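Local coordinates for exopolygalacturonase (Yersinia enterocolitica, PDB 2UVF), which hydrolyses polygalacturonate chains of pectin from their ends, acting as a family 28 glycoside hydrolase that probably works in the periplasm, at residues V189-A193 with G194-S198; K174-Q177 with Q178-S182; K58-E61 with D62-K65. One frame throughout, in Å; residues are numbered along the deposited sequence.

Contact 1. Residues V189-A193 with G194-S198; sequences VEIPA and GTYKS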
loop_
_atom_site.group_PDB
_atom_site.type_symbol
_atom_site.label_atom_id
_atom_site.label_comp_id
_atom_site.label_asym_id
_atom_site.label_seq_id
_atom_site.Cartn_x
_atom_site.Cartn_y
_atom_site.Cartn_z
ATOM N N VAL A 189 10.931 4.671 -21.626
ATOM C CA VAL A 189 11.758 5.848 -21.353
ATOM C C VAL A 189 12.753 5.494 -20.241
ATOM O O VAL A 189 12.343 5.041 -19.179
ATOM C CB VAL A 189 10.889 7.074 -20.960
ATOM C CG1 VAL A 189 11.742 8.317 -20.722
ATOM C CG2 VAL A 189 9.855 7.348 -22.018
ATOM N N GLU A 190 14.049 5.681 -20.501
ATOM C CA GLU A 190 15.107 5.385 -19.538
ATOM C C GLU A 190 15.653 6.654 -18.890
ATOM O O GLU A 190 16.002 7.604 -19.587
ATOM C CB GLU A 190 16.290 4.635 -20.185
ATOM C CG GLU A 190 15.937 3.555 -21.205
ATOM C CD GLU A 190 15.735 2.164 -20.608
ATOM O OE1 GLU A 190 15.432 2.053 -19.400
ATOM O OE2 GLU A 190 15.877 1.175 -21.368
ATOM N N ILE A 191 15.722 6.652 -17.556
ATOM C CA ILE A 191 16.480 7.648 -16.784
ATOM C C ILE A 191 17.704 6.930 -16.183
ATOM O O ILE A 191 17.592 6.316 -15.108
ATOM C CB ILE A 191 15.623 8.272 -15.643
ATOM C CG1 ILE A 191 14.373 8.976 -16.209
ATOM C CG2 ILE A 191 16.465 9.216 -14.774
ATOM C CD1 ILE A 191 13.305 9.278 -15.206
ATOM N N PRO A 192 18.864 6.966 -16.884
ATOM C CA PRO A 192 20.114 6.357 -16.408
ATOM C C PRO A 192 20.643 6.891 -15.068
ATOM O O PRO A 192 20.094 7.848 -14.521
ATOM C CB PRO A 192 21.112 6.688 -17.544
ATOM C CG PRO A 192 20.517 7.846 -18.271
ATOM C CD PRO A 192 19.046 7.584 -18.215
ATOM N N ALA A 193 21.718 6.277 -14.559
ATOM C CA ALA A 193 22.416 6.774 -13.363
ATOM C C ALA A 193 22.634 8.290 -13.419
ATOM O O ALA A 193 22.903 8.852 -14.484
ATOM C CB ALA A 193 23.750 6.040 -13.154
ATOM N N GLY A 194 22.498 8.937 -12.264
ATOM C CA GLY A 194 22.611 10.387 -12.153
ATOM C C GLY A 194 21.424 10.994 -11.426
ATOM O O GLY A 194 20.354 10.388 -11.351
ATOM N N THR A 195 21.627 12.193 -10.895
ATOM C CA THR A 195 20.587 12.931 -10.194
ATOM C C THR A 195 19.997 14.024 -11.085
ATOM O O THR A 195 20.630 15.062 -11.319
ATOM C CB THR A 195 21.141 13.534 -8.906
ATOM O OG1 THR A 195 21.623 12.473 -8.075
ATOM C CG2 THR A 195 20.069 14.323 -8.155
ATOM N N TYR A 196 18.773 13.774 -11.561
ATOM C CA TYR A 196 18.026 14.668 -12.460
ATOM C C TYR A 196 16.866 15.375 -11.746
ATOM O O TYR A 196 15.804 14.775 -11.521
ATOM C CB TYR A 196 17.467 13.863 -13.642
ATOM C CG TYR A 196 18.501 13.016 -14.366
ATOM C CD1 TYR A 196 19.105 13.464 -15.538
ATOM C CD2 TYR A 196 18.873 11.763 -13.875
ATOM C CE1 TYR A 196 20.070 12.678 -16.210
ATOM C CE2 TYR A 196 19.830 10.974 -14.533
ATOM C CZ TYR A 196 20.418 11.435 -15.692
ATOM O OH TYR A 196 21.352 10.660 -16.327
ATOM N N LYS A 197 17.076 16.641 -11.378
ATOM C CA LYS A 197 15.995 17.490 -10.842
ATOM C C LYS A 197 14.914 17.687 -11.904
ATOM O O LYS A 197 15.210 17.829 -13.095
ATOM C CB LYS A 197 16.529 18.840 -10.342
ATOM C CG LYS A 197 15.455 19.730 -9.722
ATOM C CD LYS A 197 16.017 20.787 -8.776
ATOM C CE LYS A 197 16.276 20.196 -7.395
ATOM N NZ LYS A 197 15.996 21.163 -6.312
ATOM N N SER A 198 13.656 17.657 -11.479
ATOM C CA SER A 198 12.532 17.770 -12.406
ATOM C C SER A 198 11.301 18.292 -11.677
ATOM O O SER A 198 11.190 18.159 -10.456
ATOM C CB SER A 198 12.249 16.423 -13.074
ATOM O OG SER A 198 11.063 16.448 -13.861
#
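The backbone bends through Pro192 and Ala193 and leaves the bend at Gly194, where a CB would be jammed against Ala193 O at these backbone angles (phi 129°), which calls for glycine; Tyr196 then comes back against Ile191, Pro192 and Ala193. This is a corner of the right-handed parallel beta-helix that family 28 hydrolases share: strand 187-191 ends here, strand 194-202 begins, and each pairs in parallel with strands of neighbouring coils. Tyr196 fills the inside of the corner. Its OH donates to Ala193 O over 3.0 Å, approaching from above the carbonyl plane, 44° out of it. The hydroxyl is also hydrogen-bonded to Arg160 NH1, so it links the bend to the loop that follows strand 156-158. The ring lies with its edge to the backbone: Tyr196 CE2 is 3.1 Å from Pro192 O, close to the ring plane, a spacing consistent with a weak attraction between a polarised ring C-H and the carbonyl oxygen. A chi1 of -52°, with CG opposite the carbonyl carbon, turns the phenol back toward the bend, edge-on to its carbonyls. Apolar groups also touch the ring. The CG2 branch of Ile191 meets Tyr196 CD2 at 3.6 Å, obliquely to the ring, and the side chain also packs on Leu209, Leu211 and Ala215; a bulky, beta-branched residue fits such an interior strand position. Proline suits the bend because its ring restricts phi, and its side chain crosses that of Tyr196 at about a right angle. Beyond the corner, Thr195 N is held by Asp166 OD2 and Lys197 NZ pairs with Glu221. At the outer end of the phenol, Pro192 CG sits 3.5 Å from Tyr196 OH.

Contact 2. Residues K174-Q177 with Q178-S182; sequences KAIQ and QAIDS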
loop_
_atom_site.group_PDB
_atom_site.type_symbol
_atom_site.label_atom_id
_atom_site.label_comp_id
_atom_site.label_asym_id
_atom_site.label_seq_id
_atom_site.Cartn_x
_atom_site.Cartn_y
_atom_site.Cartn_z
ATOM N N LYS A 174 11.581 19.633 -19.012
ATOM C CA LYS A 174 11.414 19.766 -20.464
ATOM C C LYS A 174 12.058 18.623 -21.252
ATOM O O LYS A 174 11.434 18.059 -22.153
ATOM C CB LYS A 174 11.943 21.123 -20.938
ATOM C CG LYS A 174 11.080 21.747 -22.027
ATOM C CD LYS A 174 11.055 23.274 -21.929
ATOM C CE LYS A 174 9.664 23.828 -22.242
ATOM N NZ LYS A 174 8.710 23.612 -21.105
ATOM N N ALA A 175 13.295 18.287 -20.901
ATOM C CA ALA A 175 13.985 17.137 -21.480
ATOM C C ALA A 175 13.199 15.838 -21.273
ATOM O O ALA A 175 12.904 15.124 -22.241
ATOM C CB ALA A 175 15.374 17.018 -20.889
ATOM N N ILE A 176 12.849 15.551 -20.014
ATOM C CA ILE A 176 12.100 14.338 -19.653
ATOM C C ILE A 176 10.714 14.303 -20.308
ATOM O O ILE A 176 10.295 13.268 -20.822
ATOM C CB ILE A 176 11.990 14.152 -18.108
ATOM C CG1 ILE A 176 13.382 13.954 -17.491
ATOM C CG2 ILE A 176 11.096 12.951 -17.761
ATOM C CD1 ILE A 176 13.498 14.374 -16.045
ATOM N N GLN A 177 10.019 15.438 -20.289
ATOM C CA GLN A 177 8.715 15.560 -20.949
ATOM C C GLN A 177 8.826 15.362 -22.453
ATOM O O GLN A 177 8.003 14.673 -23.045
ATOM C CB GLN A 177 8.086 16.919 -20.656
ATOM C CG GLN A 177 6.603 16.948 -20.893
ATOM C CD GLN A 177 5.855 16.170 -19.845
ATOM O OE1 GLN A 177 5.311 15.095 -20.123
ATOM N NE2 GLN A 177 5.840 16.699 -18.618
ATOM N N GLN A 178 9.851 15.969 -23.053
ATOM C CA GLN A 178 10.176 15.807 -24.470
ATOM C C GLN A 178 10.305 14.319 -24.801
ATOM O O GLN A 178 9.717 13.843 -25.786
ATOM C CB GLN A 178 11.484 16.545 -24.790
ATOM C CG GLN A 178 11.423 17.527 -25.943
ATOM C CD GLN A 178 12.011 18.882 -25.565
ATOM O OE1 GLN A 178 11.269 19.814 -25.246
ATOM N NE2 GLN A 178 13.344 18.989 -25.573
ATOM N N ALA A 179 11.048 13.590 -23.956
ATOM C CA ALA A 179 11.261 12.145 -24.127
ATOM C C ALA A 179 9.977 11.319 -24.035
ATOM O O ALA A 179 9.769 10.416 -24.845
ATOM C CB ALA A 179 12.321 11.622 -23.143
ATOM N N ILE A 180 9.121 11.628 -23.056
ATOM C CA ILE A 180 7.809 10.966 -22.934
ATOM C C ILE A 180 6.900 11.332 -24.110
ATOM O O ILE A 180 6.164 10.482 -24.613
ATOM C CB ILE A 180 7.082 11.294 -21.593
ATOM C CG1 ILE A 180 7.907 10.829 -20.384
ATOM C CG2 ILE A 180 5.697 10.649 -21.559
ATOM C CD1 ILE A 180 7.578 11.565 -19.090
ATOM N N ASP A 181 6.948 12.596 -24.534
ATOM C CA ASP A 181 6.146 13.066 -25.670
ATOM C C ASP A 181 6.514 12.312 -26.953
ATOM O O ASP A 181 5.634 11.825 -27.663
ATOM C CB ASP A 181 6.297 14.581 -25.869
ATOM C CG ASP A 181 5.518 15.395 -24.852
ATOM O OD1 ASP A 181 4.488 14.905 -24.337
ATOM O OD2 ASP A 181 5.933 16.543 -24.574
ATOM N N SER A 182 7.815 12.192 -27.214
ATOM C CA SER A 182 8.330 11.501 -28.402
ATOM C C SER A 182 8.269 9.984 -28.261
ATOM O O SER A 182 9.221 9.284 -28.621
ATOM C CB SER A 182 9.774 11.930 -28.681
ATOM O OG SER A 182 10.700 11.118 -27.975
#
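Lys174 O accepts from Gln178 N over 2.8 Å, and Gln177 O from Asp181 N over the same distance; between them, Ala175 O with Ala179 N and Ile176 O with Ile180 N complete four successive i-to-i+4 bonds of an alpha-helix. Helix 173-181 covers the N-terminal end of the parallel beta-helix, as a capping helix commonly does in this fold. Its last turn is closed by Ser182 N, which bonds Gln178 O, and Lys204 NZ donates to Ile180 O. Around this core, the residue types follow the two faces. Toward the beta-helix, Ile176 CG2 and Ile180 CD1 meet at 4.0 Å, their side chains one turn apart and slanted across each other; Ile176 also rests on Ser198 and Leu201. Small Ala175 and Ala179 let the helix approach the loop residues Ala164 and Phe162. Polar chains occupy the outer side, where the Lys174 chain crosses that of Gln178 at a slant, Lys174 CG 3.8 Å from Gln178 OE1. Asp181, with chi1 of -76°, turns its carboxylate back beside the backbone N, and its OD2 comes 3.8 Å from Gln177 CG.

Contact 3. Residues K58-E61 with D62-K65; sequences KAPE and DTRK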
loop_
_atom_site.group_PDB
_atom_site.type_symbol
_atom_site.label_atom_id
_atom_site.label_comp_id
_atom_site.label_asym_id
_atom_site.label_seq_id
_atom_site.Cartn_x
_atom_site.Cartn_y
_atom_site.Cartn_z
ATOM N N LYS A 58 -2.756 -18.161 -5.481
ATOM C CA LYS A 58 -3.338 -18.283 -4.143
ATOM C C LYS A 58 -2.719 -19.374 -3.245
ATOM O O LYS A 58 -2.505 -20.532 -3.659
ATOM C CB LYS A 58 -4.847 -18.487 -4.240
ATOM C CG LYS A 58 -5.589 -17.234 -4.707
ATOM C CD LYS A 58 -7.120 -17.419 -4.735
ATOM C CE LYS A 58 -7.740 -17.559 -3.343
ATOM N NZ LYS A 58 -7.512 -16.353 -2.514
ATOM N N ALA A 59 -2.414 -18.978 -2.016
ATOM C CA ALA A 59 -2.159 -19.909 -0.928
ATOM C C ALA A 59 -3.477 -20.006 -0.176
ATOM O O ALA A 59 -4.205 -19.012 -0.118
ATOM C CB ALA A 59 -1.059 -19.374 -0.019
ATOM N N PRO A 60 -3.806 -21.193 0.390
ATOM C CA PRO A 60 -5.065 -21.373 1.119
ATOM C C PRO A 60 -5.089 -20.751 2.520
ATOM O O PRO A 60 -4.073 -20.232 3.000
ATOM C CB PRO A 60 -5.196 -22.904 1.221
ATOM C CG PRO A 60 -3.826 -23.427 1.154
ATOM C CD PRO A 60 -3.006 -22.441 0.353
ATOM N N GLU A 61 -6.245 -20.830 3.174
ATOM C CA GLU A 61 -6.422 -20.297 4.525
ATOM C C GLU A 61 -5.463 -20.927 5.544
ATOM O O GLU A 61 -4.940 -20.248 6.429
ATOM C CB GLU A 61 -7.858 -20.533 4.962
ATOM C CG GLU A 61 -8.273 -19.838 6.235
ATOM C CD GLU A 61 -9.754 -19.991 6.483
ATOM O OE1 GLU A 61 -10.236 -21.148 6.531
ATOM O OE2 GLU A 61 -10.447 -18.963 6.627
ATOM N N ASP A 62 -5.243 -22.229 5.399
ATOM C CA ASP A 62 -4.475 -23.032 6.347
ATOM C C ASP A 62 -3.232 -23.557 5.641
ATOM O O ASP A 62 -3.329 -24.435 4.772
ATOM C CB ASP A 62 -5.357 -24.187 6.847
ATOM C CG ASP A 62 -4.620 -25.167 7.772
ATOM O OD1 ASP A 62 -3.512 -24.866 8.289
ATOM O OD2 ASP A 62 -5.177 -26.263 7.979
ATOM N N THR A 63 -2.072 -23.008 6.009
ATOM C CA THR A 63 -0.809 -23.352 5.365
ATOM C C THR A 63 0.100 -24.123 6.320
ATOM O O THR A 63 1.299 -24.249 6.084
ATOM C CB THR A 63 -0.062 -22.082 4.831
ATOM O OG1 THR A 63 0.302 -21.243 5.927
ATOM C CG2 THR A 63 -0.929 -21.280 3.869
ATOM N N ARG A 64 -0.481 -24.644 7.396
ATOM C CA ARG A 64 0.261 -25.374 8.428
ATOM C C ARG A 64 1.229 -26.440 7.899
ATOM O O ARG A 64 2.288 -26.681 8.502
ATOM C CB ARG A 64 -0.706 -26.012 9.424
ATOM C CG ARG A 64 -1.204 -25.059 10.492
ATOM C CD ARG A 64 -2.106 -25.751 11.511
ATOM N NE ARG A 64 -3.448 -26.020 10.985
ATOM C CZ ARG A 64 -4.285 -26.919 11.503
ATOM N NH1 ARG A 64 -3.911 -27.645 12.546
ATOM N NH2 ARG A 64 -5.489 -27.105 10.979
ATOM N N LYS A 65 0.868 -27.080 6.781
ATOM C CA LYS A 65 1.656 -28.195 6.259
ATOM C C LYS A 65 2.438 -27.816 4.989
ATOM O O LYS A 65 3.292 -28.580 4.524
ATOM C CB LYS A 65 0.763 -29.430 6.053
ATOM C CG LYS A 65 -0.374 -29.573 7.112
ATOM C CD LYS A 65 -1.013 -30.973 7.167
ATOM C CE LYS A 65 -0.178 -31.964 8.004
ATOM N NZ LYS A 65 -0.413 -33.392 7.587
HETATM O O HOH W 1 -2.158 -21.065 8.176
#
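Thr63 lays its methyl group over the backbone of Pro60, Thr63 CG2 standing 3.4 Å from Pro60 O and 4.3 Å from Ala59 CB. The setting is the loop between strands 53-58 and 66-73 of the fibronectin type III domain, and its far end is an Asx turn. A chi1 of 64° sends OG1 between the backbone N and the carbonyl carbon and turns the methyl inward, where Val111 and His108 also cover the threonine; a beta-branched residue can thus put a methyl on its buried side. Pro60, its phi fixed by the ring, keeps the chain extended here and packs on Ile66 and Tyr69, and its CG is 3.8 Å from Asp62 O. A water bridges Glu61 and Thr63, accepting from Thr63 N at 2.9 Å and donating only weakly to Glu61 O. Glu61 extends toward the beta-helix, its OE2 in a salt bridge with Lys525 and its carbonyl bonded by Asn484, so this loop docks there. Asp62 suits the Asx turn because its short carboxylate can reach the backbone N two residues on. Arg64 grips it side-on, NE to OD1 and NH2 to OD2, while Arg64 N comes to Asp62 OD1 from the opposite face of the carboxylate, at 3.2 Å.

Contacts 1 and 2 form one unit at the N-terminal end of the beta-helix, their centres 12 Å apart: the helix of contact 2 leads into the strand that opens contact 1, and the two pack directly, Ser198 CB on Ile176 CD1 at 3.8 Å and Val189 CG1 on Ala179 CB at 4.1 Å. Contact 3 belongs to the fibronectin type III domain on the other side of the chain's centre, about 43 Å from contact 1 and 47 Å from contact 2 between centres. It lies where that domain rests on the beta-helix. None of the three supplies a residue to the digalacturonate pocket, built from residues such as Asp381, Asp402 and His443.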